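Local coordinates for protein p-nitrophenyl phosphatase (Pho2) (Archaeoglobus fulgidus, PDB 3QGM) that is probably a phosphatase of the haloacid dehalogenase (HAD) superfamily and binds a calcium ion through a cluster of aspartates, at residues L66-E70 against D71-V75; P162-G165 against T166-I170; V185-S189 against E190-R194; G234-R238 against E239-Q243; N257-K260 against D261-A265. One frame throughout, in Å; residues are numbered along the deposited sequence.

Interaction 1 of 5, residues L66-E70 against D71-V75; sequences LEVGE and DEILV
Glu72 reaches back three residues to Gly69, and its carboxylate oxygen OE1 takes the backbone N of Gly69 at 2.6 Å. This bond is nearly straight at the hydrogen (165°), and the donor meets OE1 almost end-on. Glu72 CG stands opposite its own carbonyl carbon and the chain runs on extended (chi2 176°), which carries OE1 past Val68 CA, only 3.1 Å away. The exchange is mutual, because Glu72 N in turn bonds to Gly69 O at 3.0 Å; one residue on, Ile73 N bonds to Glu70 O at 3.2 Å. These two i to i+3 bonds fit the short 3-10 segment that ends at Glu72. On the buried side Val68 CG1 meets Ile73 CD1 at 3.6 Å in one of two conformers of Ile73, the two side chains crossing at about a right angle. The outer side is looser: Glu70 and Asp71 carry like charges there, and Glu70 OE2 forms a salt bridge with Arg55. The loop after helix 54-63 leads into the edge strand 73-75; Val68 of the loop and Ile73 of the strand both pack on Leu58 of that helix, and the backbone of Leu74 pairs with strand 42-47.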
loop_
_atom_site.group_PDB
_atom_site.type_symbol
_atom_site.label_atom_id
_atom_site.label_comp_id
_atom_site.label_asym_id
_atom_site.label_seq_id
_atom_site.Cartn_x
_atom_site.Cartn_y
_atom_site.Cartn_z
ATOM N N LEU A 66 -7.197 17.294 33.729
ATOM C CA LEU A 66 -6.599 16.174 34.427
ATOM C C LEU A 66 -5.209 16.582 34.912
ATOM O O LEU A 66 -4.501 17.355 34.247
ATOM C CB LEU A 66 -6.517 14.932 33.510
ATOM C CG LEU A 66 -7.822 14.524 32.801
ATOM C CD1 LEU A 66 -7.654 13.187 32.130
ATOM C CD2 LEU A 66 -8.980 14.463 33.755
ATOM N N GLU A 67 -4.849 16.034 36.062
ATOM C CA GLU A 67 -3.562 16.217 36.663
ATOM C C GLU A 67 -2.760 15.008 36.216
ATOM O O GLU A 67 -3.085 13.892 36.592
ATOM C CB GLU A 67 -3.697 16.235 38.186
ATOM C CG GLU A 67 -2.700 17.130 38.915
ATOM C CD GLU A 67 -3.419 18.171 39.792
ATOM O OE1 GLU A 67 -4.003 19.125 39.214
ATOM O OE2 GLU A 67 -3.422 18.028 41.042
ATOM N N VAL A 68 -1.736 15.248 35.399
ATOM C CA VAL A 68 -1.034 14.182 34.668
ATOM C C VAL A 68 0.420 14.595 34.571
ATOM O O VAL A 68 0.726 15.715 34.183
ATOM C CB VAL A 68 -1.611 13.996 33.206
ATOM C CG1 VAL A 68 -0.997 12.819 32.504
ATOM C CG2 VAL A 68 -3.130 13.850 33.214
ATOM N N GLY A 69 1.317 13.706 34.948
ATOM C CA GLY A 69 2.765 13.899 34.700
ATOM C C GLY A 69 3.256 13.217 33.418
ATOM O O GLY A 69 2.611 12.300 32.911
ATOM N N GLU A 70 4.383 13.706 32.899
ATOM C CA GLU A 70 5.149 13.070 31.813
ATOM C C GLU A 70 5.051 11.529 31.765
ATOM O O GLU A 70 4.709 10.901 30.732
ATOM C CB GLU A 70 6.640 13.417 32.026
ATOM C CG GLU A 70 7.317 14.151 30.906
ATOM C CD GLU A 70 8.703 14.630 31.317
ATOM O OE1 GLU A 70 9.674 13.829 31.291
ATOM O OE2 GLU A 70 8.815 15.824 31.675
ATOM N N ASP A 71 5.387 10.909 32.879
ATOM C CA ASP A 71 5.581 9.467 32.838
ATOM C C ASP A 71 4.259 8.688 32.784
ATOM O O ASP A 71 4.259 7.507 32.479
ATOM C CB ASP A 71 6.551 9.029 33.945
ATOM C CG ASP A 71 7.979 9.528 33.681
ATOM O OD1 ASP A 71 8.413 9.591 32.503
ATOM O OD2 ASP A 71 8.666 9.893 34.638
ATOM N N GLU A 72 3.146 9.378 32.996
ATOM C CA GLU A 72 1.837 8.761 32.878
ATOM C C GLU A 72 1.304 8.711 31.425
ATOM O O GLU A 72 0.171 8.284 31.244
ATOM C CB GLU A 72 0.808 9.547 33.714
ATOM C CG GLU A 72 0.969 9.445 35.209
ATOM C CD GLU A 72 -0.031 10.342 35.934
ATOM O OE1 GLU A 72 0.165 11.577 35.937
ATOM O OE2 GLU A 72 -1.025 9.822 36.470
ATOM N N ILE A 73 2.078 9.180 30.436
ATOM C CA ILE A 73 1.664 9.241 29.015
ATOM C C ILE A 73 2.619 8.393 28.190
ATOM O O ILE A 73 3.823 8.640 28.223
ATOM C CB ILE A 73 1.783 10.678 28.371
ATOM C CG1 ILE A 73 1.115 11.787 29.190
ATOM C CG2 ILE A 73 1.177 10.673 26.983
ATOM C CD1 ILE A 73 -0.344 11.754 29.119
ATOM N N LEU A 74 2.099 7.407 27.464
ATOM C CA LEU A 74 2.899 6.600 26.567
ATOM C C LEU A 74 2.257 6.659 25.191
ATOM O O LEU A 74 1.205 6.015 24.951
ATOM C CB LEU A 74 3.002 5.145 27.071
ATOM C CG LEU A 74 4.014 4.185 26.394
ATOM C CD1 LEU A 74 5.469 4.702 26.445
ATOM C CD2 LEU A 74 3.913 2.846 27.019
ATOM N N VAL A 75 2.878 7.421 24.289
ATOM C CA VAL A 75 2.367 7.575 22.931
ATOM C C VAL A 75 3.365 6.937 21.950
ATOM O O VAL A 75 4.565 6.828 22.234
ATOM C CB VAL A 75 2.058 9.064 22.609
ATOM C CG1 VAL A 75 3.367 9.950 22.636
ATOM C CG2 VAL A 75 1.243 9.172 21.277
#

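Interaction 2 of 5, residues P162-G165 against T166-I170; sequences PIPG and TGMII
This is a local strand-to-helix junction, where Pro164 and Gly165 at the end of strand 161-164 meet the first turn of helix 167-177, and it is largely buried. Its polar link is one backbone bond, from Met168 N to Gly165 O at 3.1 Å, and the N-H points well at the oxygen (157°). The apolar link is between Pro164 and Met168, which is present as selenomethionine. The two side chains lie side by side and point the same way. Met168 CG is anti to the backbone N (chi1 -166°), and bends at the next two torsions fold the chain so that its terminal CE comes alongside the CB-CG edge of the proline, 3.9 Å from Pro164 CB and 4.1 Å from Pro164 CG. Met168 CB is also 3.9 Å from Pro164 CB, so the proline is touched by both the root and the end of the longer chain. Strand 161-164 is the second arm of a beta hairpin with strand 155-158, and helix 167-177 packs on the five-stranded parallel sheet, probably the cap domain seen in NagD-like HAD phosphatases. Thr166 OG1 hydrogen-bonds to Asn151 OD1. The second subunit covers the outer face: its Thr135 packs on Pro164, and its Met134 on Met168.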
loop_
_atom_site.group_PDB
_atom_site.type_symbol
_atom_site.label_atom_id
_atom_site.label_comp_id
_atom_site.label_asym_id
_atom_site.label_seq_id
_atom_site.Cartn_x
_atom_site.Cartn_y
_atom_site.Cartn_z
ATOM N N PRO A 162 -13.485 7.948 6.311
ATOM C CA PRO A 162 -12.280 7.225 6.613
ATOM C C PRO A 162 -11.077 7.814 5.900
ATOM O O PRO A 162 -11.214 8.269 4.766
ATOM C CB PRO A 162 -12.580 5.831 6.065
ATOM C CG PRO A 162 -13.944 5.800 5.753
ATOM C CD PRO A 162 -14.410 7.144 5.519
ATOM N N ILE A 163 -9.929 7.776 6.573
ATOM C CA ILE A 163 -8.653 8.157 5.957
ATOM C C ILE A 163 -7.562 7.121 6.256
ATOM O O ILE A 163 -7.684 6.299 7.185
ATOM C CB ILE A 163 -8.217 9.571 6.351
ATOM C CG1 ILE A 163 -7.748 9.640 7.822
ATOM C CG2 ILE A 163 -9.364 10.535 6.101
ATOM C CD1 ILE A 163 -7.375 11.078 8.314
ATOM N N PRO A 164 -6.498 7.089 5.412
ATOM C CA PRO A 164 -5.446 6.078 5.644
ATOM C C PRO A 164 -4.728 6.312 6.984
ATOM O O PRO A 164 -4.495 7.440 7.362
ATOM C CB PRO A 164 -4.429 6.344 4.519
ATOM C CG PRO A 164 -5.182 7.044 3.479
ATOM C CD PRO A 164 -6.263 7.838 4.155
ATOM N N GLY A 165 -4.366 5.248 7.664
ATOM C CA GLY A 165 -3.472 5.355 8.828
ATOM C C GLY A 165 -2.128 4.809 8.412
ATOM O O GLY A 165 -1.861 4.640 7.254
ATOM N N THR A 166 -1.295 4.526 9.385
ATOM C CA THR A 166 0.064 4.116 9.178
ATOM C C THR A 166 0.154 2.789 8.421
ATOM O O THR A 166 1.121 2.538 7.691
ATOM C CB THR A 166 0.758 3.968 10.537
ATOM O OG1 THR A 166 0.716 5.237 11.208
ATOM C CG2 THR A 166 2.206 3.472 10.333
ATOM N N GLY A 167 -0.879 1.964 8.570
ATOM C CA GLY A 167 -0.922 0.671 7.894
ATOM C C GLY A 167 -0.946 0.785 6.383
ATOM O O GLY A 167 -0.629 -0.159 5.658
HETATM N N MSE A 168 -1.312 1.955 5.892
HETATM C CA MSE A 168 -1.225 2.176 4.489
HETATM C C MSE A 168 0.208 2.036 3.963
HETATM O O MSE A 168 0.430 1.416 2.887
HETATM C CB MSE A 168 -1.758 3.528 4.109
HETATM C CG MSE A 168 -1.958 3.576 2.637
HETATM SE SE MSE A 168 -0.446 4.426 1.895
HETATM C CE MSE A 168 -1.402 6.121 2.069
ATOM N N ILE A 169 1.157 2.624 4.691
ATOM C CA ILE A 169 2.554 2.606 4.274
ATOM C C ILE A 169 3.060 1.164 4.500
ATOM O O ILE A 169 3.697 0.577 3.650
ATOM C CB ILE A 169 3.431 3.647 5.023
ATOM C CG1 ILE A 169 2.947 5.083 4.706
ATOM C CG2 ILE A 169 4.885 3.464 4.636
ATOM C CD1 ILE A 169 3.514 6.158 5.587
ATOM N N ILE A 170 2.674 0.542 5.603
ATOM C CA ILE A 170 3.043 -0.853 5.815
ATOM C C ILE A 170 2.589 -1.772 4.712
ATOM O O ILE A 170 3.332 -2.652 4.285
ATOM C CB ILE A 170 2.541 -1.385 7.178
ATOM C CG1 ILE A 170 3.209 -0.607 8.311
ATOM C CG2 ILE A 170 2.854 -2.888 7.310
ATOM C CD1 ILE A 170 2.427 -0.598 9.655
#

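Interaction 3 of 5, residues V185-S189 against E190-R194; sequences VGKPS and EVIMR
Ser189 OG has two partners: it accepts from Val191 N at 3.2 Å and is hydrogen-bonded to Val184 O just upstream. Its chi1 of -178° swings OG away from its own backbone N and over the start of helix 190-200, making Ser189 the N-cap. A separate backbone bond runs from Ile192 N to Val185 O at 3.0 Å. The methyl Ile192 CG2 lies against this loop, 3.6 Å from Lys187 N. Lys187 CG, in turn, touches the selenium of Met193, a selenomethionine, at 3.9 Å, the two chains passing at a slant. A cis peptide bond precedes Pro188, whose O takes a bond at 2.8 Å from a water that also reaches Glu190 OE1 weakly. The Gly-Lys-Pro sequence matches the lysine-bearing motif of HAD phosphatases, consistent with the position of Lys187 about 4 Å, side chain to side chain, from the metal ligand Asp14; Lys187 NZ makes a salt bridge with Asp217. The turn packs on helix 76-87 through Val185 and Ile192, which both touch Ala79, and on helix 214-224 through Lys187, which touches Val216, while Met193 touches Ile12 of strand 10-14.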
loop_
_atom_site.group_PDB
_atom_site.type_symbol
_atom_site.label_atom_id
_atom_site.label_comp_id
_atom_site.label_asym_id
_atom_site.label_seq_id
_atom_site.Cartn_x
_atom_site.Cartn_y
_atom_site.Cartn_z
ATOM N N VAL A 185 5.338 -1.128 17.166
ATOM C CA VAL A 185 5.359 -0.629 18.551
ATOM C C VAL A 185 3.953 -0.559 19.149
ATOM O O VAL A 185 3.723 -1.090 20.258
ATOM C CB VAL A 185 6.094 0.707 18.618
ATOM C CG1 VAL A 185 6.146 1.280 20.065
ATOM C CG2 VAL A 185 7.493 0.501 18.048
ATOM N N GLY A 186 3.011 0.035 18.410
ATOM C CA GLY A 186 1.706 0.423 18.960
ATOM C C GLY A 186 0.788 -0.757 19.238
ATOM O O GLY A 186 1.067 -1.880 18.814
ATOM N N LYS A 187 -0.329 -0.492 19.903
ATOM C CA LYS A 187 -1.359 -1.497 20.116
ATOM C C LYS A 187 -1.871 -2.109 18.811
ATOM O O LYS A 187 -2.164 -1.369 17.867
ATOM C CB LYS A 187 -2.543 -0.904 20.888
ATOM C CG LYS A 187 -2.171 -0.389 22.345
ATOM C CD LYS A 187 -3.366 0.314 22.982
ATOM C CE LYS A 187 -3.673 1.655 22.351
ATOM N NZ LYS A 187 -4.880 2.257 22.973
ATOM N N PRO A 188 -2.063 -3.451 18.784
ATOM C CA PRO A 188 -1.984 -4.362 19.961
ATOM C C PRO A 188 -0.617 -4.978 20.276
ATOM O O PRO A 188 -0.514 -5.881 21.136
ATOM C CB PRO A 188 -2.998 -5.454 19.610
ATOM C CG PRO A 188 -2.901 -5.554 18.110
ATOM C CD PRO A 188 -2.717 -4.106 17.639
ATOM N N SER A 189 0.437 -4.480 19.637
ATOM C CA SER A 189 1.753 -5.004 19.924
ATOM C C SER A 189 2.102 -5.034 21.427
ATOM O O SER A 189 1.694 -4.152 22.196
ATOM C CB SER A 189 2.806 -4.231 19.207
ATOM O OG SER A 189 4.046 -4.802 19.479
ATOM N N GLU A 190 2.845 -6.067 21.839
ATOM C CA GLU A 190 3.288 -6.203 23.233
ATOM C C GLU A 190 4.372 -5.208 23.544
ATOM O O GLU A 190 4.624 -4.897 24.703
ATOM C CB GLU A 190 3.842 -7.621 23.514
ATOM C CG GLU A 190 2.775 -8.676 23.521
ATOM C CD GLU A 190 2.782 -9.557 22.271
ATOM O OE1 GLU A 190 2.907 -9.006 21.135
ATOM O OE2 GLU A 190 2.644 -10.804 22.432
ATOM N N VAL A 191 5.032 -4.704 22.510
ATOM C CA VAL A 191 6.072 -3.711 22.722
ATOM C C VAL A 191 5.571 -2.498 23.553
ATOM O O VAL A 191 6.118 -2.242 24.625
ATOM C CB VAL A 191 6.742 -3.303 21.383
ATOM C CG1 VAL A 191 7.787 -2.294 21.642
ATOM C CG2 VAL A 191 7.364 -4.556 20.704
ATOM N N ILE A 192 4.557 -1.746 23.094
ATOM C CA ILE A 192 4.093 -0.584 23.887
ATOM C C ILE A 192 3.481 -1.028 25.244
ATOM O O ILE A 192 3.715 -0.377 26.299
ATOM C CB ILE A 192 3.152 0.334 23.084
ATOM C CG1 ILE A 192 2.954 1.672 23.802
ATOM C CG2 ILE A 192 1.834 -0.366 22.798
ATOM C CD1 ILE A 192 2.356 2.741 22.912
HETATM N N MSE A 193 2.836 -2.181 25.238
HETATM C CA MSE A 193 2.186 -2.708 26.423
HETATM C C MSE A 193 3.165 -3.105 27.571
HETATM O O MSE A 193 2.921 -2.788 28.748
HETATM C CB MSE A 193 1.251 -3.871 26.019
HETATM C CG MSE A 193 0.131 -3.383 25.067
HETATM SE SE MSE A 193 -0.967 -1.860 25.696
HETATM C CE MSE A 193 -2.078 -2.718 27.065
ATOM N N ARG A 194 4.271 -3.759 27.223
ATOM C CA ARG A 194 5.275 -4.113 28.195
ATOM C C ARG A 194 5.988 -2.852 28.676
ATOM O O ARG A 194 6.384 -2.777 29.844
ATOM C CB ARG A 194 6.239 -5.186 27.651
ATOM C CG ARG A 194 5.461 -6.487 27.357
ATOM C CD ARG A 194 6.296 -7.778 27.158
ATOM N NE ARG A 194 5.416 -8.897 26.761
ATOM C CZ ARG A 194 4.552 -9.521 27.572
ATOM N NH1 ARG A 194 3.781 -10.492 27.083
ATOM N NH2 ARG A 194 4.444 -9.194 28.876
HETATM O O HOH W 1 -0.159 -8.433 19.972
#

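Interaction 4 of 5, residues G234-R238 against E239-Q243; sequences GVTTR and ENLDQ
Asn240 binds Val235 and Thr237 of the loop that leads from strand 227-231 to helix 241-248 in the Rossmann-like HAD core, and its amide group works through both its nitrogen and its oxygen. Among the hydrogen bonds made by side chains, Asn240 ND2 donates to Val235 O at 3.2 Å; the bond lies in the carbonyl plane and also close to the plane of the amide. Asn240 OD1 accepts from Thr237 N at 2.8 Å along a nearly straight N-H path (169°), although the donor stands above the plane of the amide carbonyl. In the other direction, Thr237 OG1 accepts from Asn240 N at 3.1 Å, which leaves Thr237 and Asn240 exchanging bonds, each side chain with the other's backbone. Two torsions allow this, since Asn240 CG (chi1 80°) and Thr237 OG1 (chi1 65°) each sit between their own backbone N and carbonyl carbon. Among apolar contacts, Thr236 CG2 lies 4.0 Å from Leu241 CD1, and both residues rest on Leu230 of strand 227-231. The link to the metal site lies at the other end of the loop, where Val235 N bonds to OD2 of Asp212, a calcium-binding residue, and Thr236 OG1 to Asp212 O. On the solvent side a water bridges the turn, 2.6 Å from Arg238 O and accepting from Asp242 N at 3.0 Å.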
loop_
_atom_site.group_PDB
_atom_site.type_symbol
_atom_site.label_atom_id
_atom_site.label_comp_id
_atom_site.label_asym_id
_atom_site.label_seq_id
_atom_site.Cartn_x
_atom_site.Cartn_y
_atom_site.Cartn_z
ATOM N N GLY A 234 -16.749 5.435 22.368
ATOM C CA GLY A 234 -15.962 5.672 21.156
ATOM C C GLY A 234 -16.381 4.744 20.027
ATOM O O GLY A 234 -17.570 4.602 19.776
ATOM N N VAL A 235 -15.418 4.102 19.363
ATOM C CA VAL A 235 -15.679 3.278 18.167
ATOM C C VAL A 235 -16.745 2.142 18.400
ATOM O O VAL A 235 -17.572 1.838 17.517
ATOM C CB VAL A 235 -14.322 2.701 17.632
ATOM C CG1 VAL A 235 -14.523 1.622 16.612
ATOM C CG2 VAL A 235 -13.389 3.826 17.069
ATOM N N THR A 236 -16.757 1.531 19.583
ATOM C CA THR A 236 -17.699 0.449 19.831
ATOM C C THR A 236 -18.917 1.008 20.515
ATOM O O THR A 236 -18.820 1.831 21.408
ATOM C CB THR A 236 -17.079 -0.723 20.595
ATOM O OG1 THR A 236 -15.775 -0.994 20.065
ATOM C CG2 THR A 236 -17.951 -2.008 20.449
ATOM N N THR A 237 -20.089 0.645 20.011
ATOM C CA THR A 237 -21.345 1.159 20.572
ATOM C C THR A 237 -22.204 -0.008 21.041
ATOM O O THR A 237 -21.909 -1.187 20.753
ATOM C CB THR A 237 -22.114 1.925 19.539
ATOM O OG1 THR A 237 -22.505 1.014 18.524
ATOM C CG2 THR A 237 -21.248 3.034 18.928
ATOM N N ARG A 238 -23.277 0.312 21.746
ATOM C CA ARG A 238 -24.218 -0.739 22.173
ATOM C C ARG A 238 -24.746 -1.521 20.930
ATOM O O ARG A 238 -24.849 -2.772 20.946
ATOM C CB ARG A 238 -25.330 -0.124 23.049
ATOM C CG ARG A 238 -26.120 -1.114 23.923
ATOM C CD ARG A 238 -25.240 -1.885 24.927
ATOM N NE ARG A 238 -25.001 -1.180 26.198
ATOM C CZ ARG A 238 -24.294 -1.685 27.214
ATOM N NH1 ARG A 238 -24.136 -0.986 28.329
ATOM N NH2 ARG A 238 -23.732 -2.891 27.126
ATOM N N GLU A 239 -24.951 -0.791 19.825
ATOM C CA GLU A 239 -25.528 -1.343 18.576
ATOM C C GLU A 239 -24.549 -2.163 17.745
ATOM O O GLU A 239 -24.993 -2.984 16.933
ATOM C CB GLU A 239 -26.032 -0.231 17.654
ATOM C CG GLU A 239 -26.886 0.824 18.324
ATOM C CD GLU A 239 -26.043 1.928 18.914
ATOM O OE1 GLU A 239 -25.581 2.779 18.103
ATOM O OE2 GLU A 239 -25.808 1.911 20.152
ATOM N N ASN A 240 -23.240 -1.919 17.872
ATOM C CA ASN A 240 -22.296 -2.714 17.089
ATOM C C ASN A 240 -21.447 -3.720 17.895
ATOM O O ASN A 240 -20.631 -4.460 17.307
ATOM C CB ASN A 240 -21.440 -1.829 16.158
ATOM C CG ASN A 240 -20.273 -1.142 16.874
ATOM O OD1 ASN A 240 -20.032 -1.342 18.072
ATOM N ND2 ASN A 240 -19.546 -0.310 16.130
ATOM N N LEU A 241 -21.656 -3.771 19.205
ATOM C CA LEU A 241 -20.817 -4.587 20.097
ATOM C C LEU A 241 -20.778 -6.058 19.653
ATOM O O LEU A 241 -19.694 -6.638 19.455
ATOM C CB LEU A 241 -21.302 -4.462 21.550
ATOM C CG LEU A 241 -20.633 -5.394 22.563
ATOM C CD1 LEU A 241 -19.109 -5.182 22.609
ATOM C CD2 LEU A 241 -21.271 -5.242 23.946
ATOM N N ASP A 242 -21.951 -6.654 19.452
ATOM C CA ASP A 242 -22.019 -8.081 19.024
ATOM C C ASP A 242 -21.258 -8.282 17.728
ATOM O O ASP A 242 -20.492 -9.231 17.568
ATOM C CB ASP A 242 -23.466 -8.539 18.838
ATOM C CG ASP A 242 -24.287 -8.428 20.108
ATOM O OD1 ASP A 242 -23.874 -8.982 21.153
ATOM O OD2 ASP A 242 -25.376 -7.805 20.048
ATOM N N GLN A 243 -21.427 -7.326 16.836
ATOM C CA GLN A 243 -20.814 -7.376 15.523
ATOM C C GLN A 243 -19.281 -7.295 15.635
ATOM O O GLN A 243 -18.555 -8.022 14.947
ATOM C CB GLN A 243 -21.327 -6.206 14.698
ATOM C CG GLN A 243 -22.858 -6.119 14.488
ATOM C CD GLN A 243 -23.764 -6.400 15.710
ATOM O OE1 GLN A 243 -23.649 -5.759 16.757
ATOM N NE2 GLN A 243 -24.718 -7.336 15.542
HETATM O O HOH W 2 -24.575 -5.237 20.053
#

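Interaction 5 of 5, residues N257-K260 against D261-A265; sequences NSLK and DMVEA
Lys260 leaves the helix with CG anti to its backbone N (chi1 159°) and then bends at its last two torsions, so that NZ curls back to Asp261. The aspartate keeps CG beside its own N (chi1 -62°), and its OD1 receives NZ at 2.7 Å, on the syn side and 30° out of the carboxylate plane. This salt bridge has a longer second arm to Glu264, where NZ and OE2 are 3.8 Å apart. The aliphatic part of the lysine also passes close by, with CE 3.4 Å from Glu264 OE2. The other oxygen of Asp261 faces the helix start: OD2 is 3.2 Å from Asn257 CB and takes a weak bond from Ser258 OG. Ser258 holds the N-cap position of helix 259-264, the last helix of the Rossmann-like HAD core, which follows the edge strand 254-256. Asp261 lies in the first turn, so its negative charge probably also gains from the helix dipole. On the inner face Leu259 and Met262 (selenomethionine) lie side by side, CD1 to CE 3.8 Å. Helix 27-38 receives Leu259 on Val33 and Val263 on Leu36, while Met262 packs on Phe256.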
loop_
_atom_site.group_PDB
_atom_site.type_symbol
_atom_site.label_atom_id
_atom_site.label_comp_id
_atom_site.label_asym_id
_atom_site.label_seq_id
_atom_site.Cartn_x
_atom_site.Cartn_y
_atom_site.Cartn_z
ATOM N N ASN A 257 -20.594 1.474 29.671
ATOM C CA ASN A 257 -20.961 2.570 28.803
ATOM C C ASN A 257 -19.807 3.572 28.716
ATOM O O ASN A 257 -19.454 3.998 27.643
ATOM C CB ASN A 257 -22.268 3.234 29.293
ATOM C CG ASN A 257 -23.519 2.500 28.791
ATOM O OD1 ASN A 257 -23.520 1.941 27.696
ATOM N ND2 ASN A 257 -24.593 2.542 29.570
ATOM N N SER A 258 -19.227 3.912 29.857
ATOM C CA SER A 258 -18.122 4.850 29.900
ATOM C C SER A 258 -17.201 4.512 31.062
ATOM O O SER A 258 -17.542 3.691 31.920
ATOM C CB SER A 258 -18.662 6.282 30.109
ATOM O OG SER A 258 -19.206 6.372 31.397
ATOM N N LEU A 259 -16.040 5.174 31.104
ATOM C CA LEU A 259 -15.092 4.940 32.194
ATOM C C LEU A 259 -15.710 5.290 33.573
ATOM O O LEU A 259 -15.436 4.628 34.595
ATOM C CB LEU A 259 -13.803 5.736 31.939
ATOM C CG LEU A 259 -12.686 5.559 32.946
ATOM C CD1 LEU A 259 -12.155 4.138 32.858
ATOM C CD2 LEU A 259 -11.609 6.605 32.610
ATOM N N LYS A 260 -16.534 6.342 33.588
ATOM C CA LYS A 260 -17.255 6.731 34.813
ATOM C C LYS A 260 -17.985 5.522 35.372
ATOM O O LYS A 260 -17.833 5.188 36.544
ATOM C CB LYS A 260 -18.228 7.888 34.531
ATOM C CG LYS A 260 -19.360 8.068 35.534
ATOM C CD LYS A 260 -20.241 9.262 35.140
ATOM C CE LYS A 260 -21.724 8.996 35.395
ATOM N NZ LYS A 260 -22.253 7.812 34.579
ATOM N N ASP A 261 -18.754 4.861 34.517
ATOM C CA ASP A 261 -19.526 3.707 34.939
ATOM C C ASP A 261 -18.640 2.548 35.421
ATOM O O ASP A 261 -18.981 1.878 36.416
ATOM C CB ASP A 261 -20.455 3.237 33.814
ATOM C CG ASP A 261 -21.497 4.291 33.414
ATOM O OD1 ASP A 261 -21.922 5.117 34.252
ATOM O OD2 ASP A 261 -21.893 4.299 32.235
HETATM N N MSE A 262 -17.507 2.332 34.754
HETATM C CA MSE A 262 -16.554 1.312 35.174
HETATM C C MSE A 262 -16.145 1.609 36.596
HETATM O O MSE A 262 -16.077 0.694 37.454
HETATM C CB MSE A 262 -15.293 1.309 34.326
HETATM C CG MSE A 262 -14.265 0.232 34.770
HETATM SE SE MSE A 262 -12.452 0.426 34.131
HETATM C CE MSE A 262 -11.832 1.542 35.607
ATOM N N VAL A 263 -15.842 2.879 36.840
ATOM C CA VAL A 263 -15.352 3.272 38.163
ATOM C C VAL A 263 -16.464 3.171 39.219
ATOM O O VAL A 263 -16.187 2.798 40.357
ATOM C CB VAL A 263 -14.708 4.689 38.190
ATOM C CG1 VAL A 263 -14.285 5.005 39.590
ATOM C CG2 VAL A 263 -13.502 4.762 37.258
ATOM N N GLU A 264 -17.708 3.480 38.861
ATOM C CA GLU A 264 -18.822 3.327 39.813
ATOM C C GLU A 264 -18.975 1.869 40.280
ATOM O O GLU A 264 -19.456 1.628 41.363
ATOM C CB GLU A 264 -20.136 3.833 39.207
ATOM C CG GLU A 264 -20.164 5.356 39.036
ATOM C CD GLU A 264 -21.374 5.882 38.257
ATOM O OE1 GLU A 264 -22.145 5.066 37.676
ATOM O OE2 GLU A 264 -21.541 7.129 38.249
ATOM N N ALA A 265 -18.543 0.912 39.459
ATOM C CA ALA A 265 -18.567 -0.514 39.818
ATOM C C ALA A 265 -17.431 -0.984 40.750
ATOM O O ALA A 265 -17.377 -2.157 41.063
ATOM C CB ALA A 265 -18.596 -1.389 38.536
#

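Overall arrangement
All five are local turns, most of them at the start of a helix. Interaction 2 is the most buried and mainly apolar, in what is probably the cap domain, beside the second subunit. Interactions 3 and 4 both reach the metal site, through Lys187 and Val235; interaction 3 is nearest the chain centre and packs against interaction 1, Leu74 CD2 to Ile192 O at 3.3 Å. Interactions 1 and 5 are partly buried, with apolar inner faces and charged outer ones; interaction 1 runs into edge strand 73-75 and interaction 5 follows edge strand 254-256, at opposite ends of the six-stranded sheet. Interaction 4, at the surface, relies on amide and hydroxyl bonds; its Arg238 makes a weak hydrogen bond with Asn257 of interaction 5.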